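Local coordinates for protein B-agarase (Agarivorans gilvus, PDB 5Z6P) that probably hydrolyses the beta-linkages of agarose as a family 50 glycoside hydrolase, at residues Tyr298-Thr303 with Phe430-Asn435. Sequence-based numbering, arbitrary orientation.
Sequences YPYFAT and FTCLGN
T431 sets its hydroxyl against the backbone of F301 and T303, where it both gives and takes a hydrogen bond. OG1 donates to O of F301 at 2.7 Å, in the carbonyl plane and on a lone pair, and accepts the amide N of T303 at 2.9 Å, nearly straight at 166°. With chi1 at 48°, OG1 sits between its own backbone N and carbonyl carbon. A hydroxyl suits this double role, and threonine adds a methyl, CG2, 3.8 Å from O of F301.

Y300, three residues before T303, has its CG anti to the backbone N (chi1 -178°), which extends the phenol past the T431 side chain. Tyrosine has the length to carry its OH to O of T431 (2.6 Å), donating from well above the carbonyl plane; O of T431 lies near the plane of the Y300 ring, at its edge.

O of T303 receives weak bonds from N of T431 (2.9 Å) and N of C432 (3.1 Å). N of T431 also makes a weak bond to OG1 of T303 (3.5 Å), whose stronger partner is OD1 of N755. The flat F430 ring turns its edge to CB of T303 (CD1 at 3.6 Å) and also touches A751 and N755 of helix 745-762.

Strand 299-305 runs parallel to 709-714, followed by 664-668 and 640-643, consistent with the (beta/alpha)8 barrel of this family. The contact ties the loop after helix 413-428 to it: hydroxyls satisfy buried F301 O, T303 N and T431 O, doing with side chains part of what strand pairing does with backbone.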
loop_
_atom_site.group_PDB
_atom_site.type_symbol
_atom_site.label_atom_id
_atom_site.label_comp_id
_atom_site.label_asym_id
_atom_site.label_seq_id
_atom_site.Cartn_x
_atom_site.Cartn_y
_atom_site.Cartn_z
ATOM N N TYR A 298 24.645 5.041 19.625
ATOM C CA TYR A 298 24.512 6.116 18.638
ATOM C C TYR A 298 23.070 6.356 18.244
ATOM O O TYR A 298 22.320 5.418 18.041
ATOM C CB TYR A 298 25.335 5.799 17.397
ATOM C CG TYR A 298 26.801 5.674 17.691
ATOM C CD1 TYR A 298 27.639 6.787 17.637
ATOM C CD2 TYR A 298 27.358 4.446 18.015
ATOM C CE1 TYR A 298 28.977 6.678 17.907
ATOM C CE2 TYR A 298 28.703 4.326 18.275
ATOM C CZ TYR A 298 29.508 5.447 18.225
ATOM O OH TYR A 298 30.845 5.315 18.491
ATOM N N PRO A 299 22.669 7.619 18.125
ATOM C CA PRO A 299 21.278 7.831 17.720
ATOM C C PRO A 299 20.990 7.210 16.346
ATOM O O PRO A 299 21.869 7.138 15.493
ATOM C CB PRO A 299 21.144 9.350 17.688
ATOM C CG PRO A 299 22.267 9.864 18.494
ATOM C CD PRO A 299 23.377 8.881 18.373
ATOM N N TYR A 300 19.766 6.729 16.157
ATOM C CA TYR A 300 19.445 5.975 14.959
ATOM C C TYR A 300 18.098 6.389 14.373
ATOM O O TYR A 300 17.131 6.643 15.079
ATOM C CB TYR A 300 19.488 4.472 15.274
ATOM C CG TYR A 300 19.226 3.529 14.106
ATOM C CD1 TYR A 300 20.260 3.102 13.283
ATOM C CD2 TYR A 300 17.944 3.039 13.854
ATOM C CE1 TYR A 300 20.030 2.233 12.226
ATOM C CE2 TYR A 300 17.703 2.159 12.799
ATOM C CZ TYR A 300 18.756 1.759 11.988
ATOM O OH TYR A 300 18.536 0.893 10.958
ATOM N N PHE A 301 18.073 6.484 13.055
ATOM C CA PHE A 301 16.872 6.751 12.310
ATOM C C PHE A 301 16.840 5.712 11.172
ATOM O O PHE A 301 17.833 5.513 10.473
ATOM C CB PHE A 301 16.863 8.187 11.799
ATOM C CG PHE A 301 15.553 8.619 11.183
ATOM C CD1 PHE A 301 14.544 9.167 11.968
ATOM C CD2 PHE A 301 15.342 8.503 9.810
ATOM C CE1 PHE A 301 13.348 9.578 11.408
ATOM C CE2 PHE A 301 14.150 8.905 9.234
ATOM C CZ PHE A 301 13.151 9.450 10.026
ATOM N N ALA A 302 15.714 5.026 11.013
ATOM C CA ALA A 302 15.657 3.856 10.116
ATOM C C ALA A 302 15.160 4.186 8.715
ATOM O O ALA A 302 14.004 4.528 8.536
ATOM C CB ALA A 302 14.774 2.762 10.726
ATOM N N THR A 303 16.031 4.064 7.716
ATOM C CA THR A 303 15.595 4.222 6.328
ATOM C C THR A 303 16.002 2.989 5.531
ATOM O O THR A 303 17.097 2.458 5.711
ATOM C CB THR A 303 16.179 5.501 5.656
ATOM O OG1 THR A 303 17.612 5.480 5.733
ATOM C CG2 THR A 303 15.649 6.764 6.349
ATOM N N PHE A 430 21.039 4.023 3.071
ATOM C CA PHE A 430 19.981 3.458 3.898
ATOM C C PHE A 430 20.599 2.841 5.123
ATOM O O PHE A 430 21.682 2.285 5.043
ATOM C CB PHE A 430 19.161 2.414 3.141
ATOM C CG PHE A 430 18.210 3.000 2.152
ATOM C CD1 PHE A 430 17.205 3.864 2.563
ATOM C CD2 PHE A 430 18.323 2.697 0.800
ATOM C CE1 PHE A 430 16.327 4.396 1.649
ATOM C CE2 PHE A 430 17.443 3.230 -0.116
ATOM C CZ PHE A 430 16.453 4.088 0.303
ATOM N N THR A 431 19.919 2.966 6.260
ATOM C CA THR A 431 20.441 2.454 7.517
ATOM C C THR A 431 19.902 1.080 7.887
ATOM O O THR A 431 20.229 0.546 8.957
ATOM C CB THR A 431 20.126 3.421 8.680
ATOM O OG1 THR A 431 18.748 3.801 8.627
ATOM C CG2 THR A 431 21.010 4.678 8.573
ATOM N N CYS A 432 19.068 0.519 7.015
ATOM C CA CYS A 432 18.551 -0.825 7.236
ATOM C C CYS A 432 18.039 -1.490 5.984
ATOM O O CYS A 432 17.861 -0.862 4.952
ATOM C CB CYS A 432 17.402 -0.820 8.254
ATOM S SG CYS A 432 15.849 -0.190 7.575
ATOM N N LEU A 433 17.792 -2.784 6.139
ATOM C CA LEU A 433 16.957 -3.576 5.270
ATOM C C LEU A 433 15.585 -3.632 5.938
ATOM O O LEU A 433 15.495 -3.909 7.139
ATOM C CB LEU A 433 17.538 -4.983 5.089
ATOM C CG LEU A 433 19.015 -5.070 4.665
ATOM C CD1 LEU A 433 19.508 -6.513 4.652
ATOM C CD2 LEU A 433 19.196 -4.439 3.315
ATOM N N GLY A 434 14.532 -3.371 5.166
ATOM C CA GLY A 434 13.193 -3.227 5.693
ATOM C C GLY A 434 12.431 -4.519 5.919
ATOM O O GLY A 434 13.024 -5.570 6.091
ATOM N N ASN A 435 11.107 -4.434 5.925
ATOM C CA ASN A 435 10.310 -5.613 6.221
ATOM C C ASN A 435 10.326 -6.601 5.081
ATOM O O ASN A 435 10.478 -6.213 3.925
ATOM C CB ASN A 435 8.876 -5.252 6.548
ATOM C CG ASN A 435 8.213 -6.312 7.396
ATOM O OD1 ASN A 435 8.898 -7.064 8.085
ATOM N ND2 ASN A 435 6.899 -6.385 7.345
#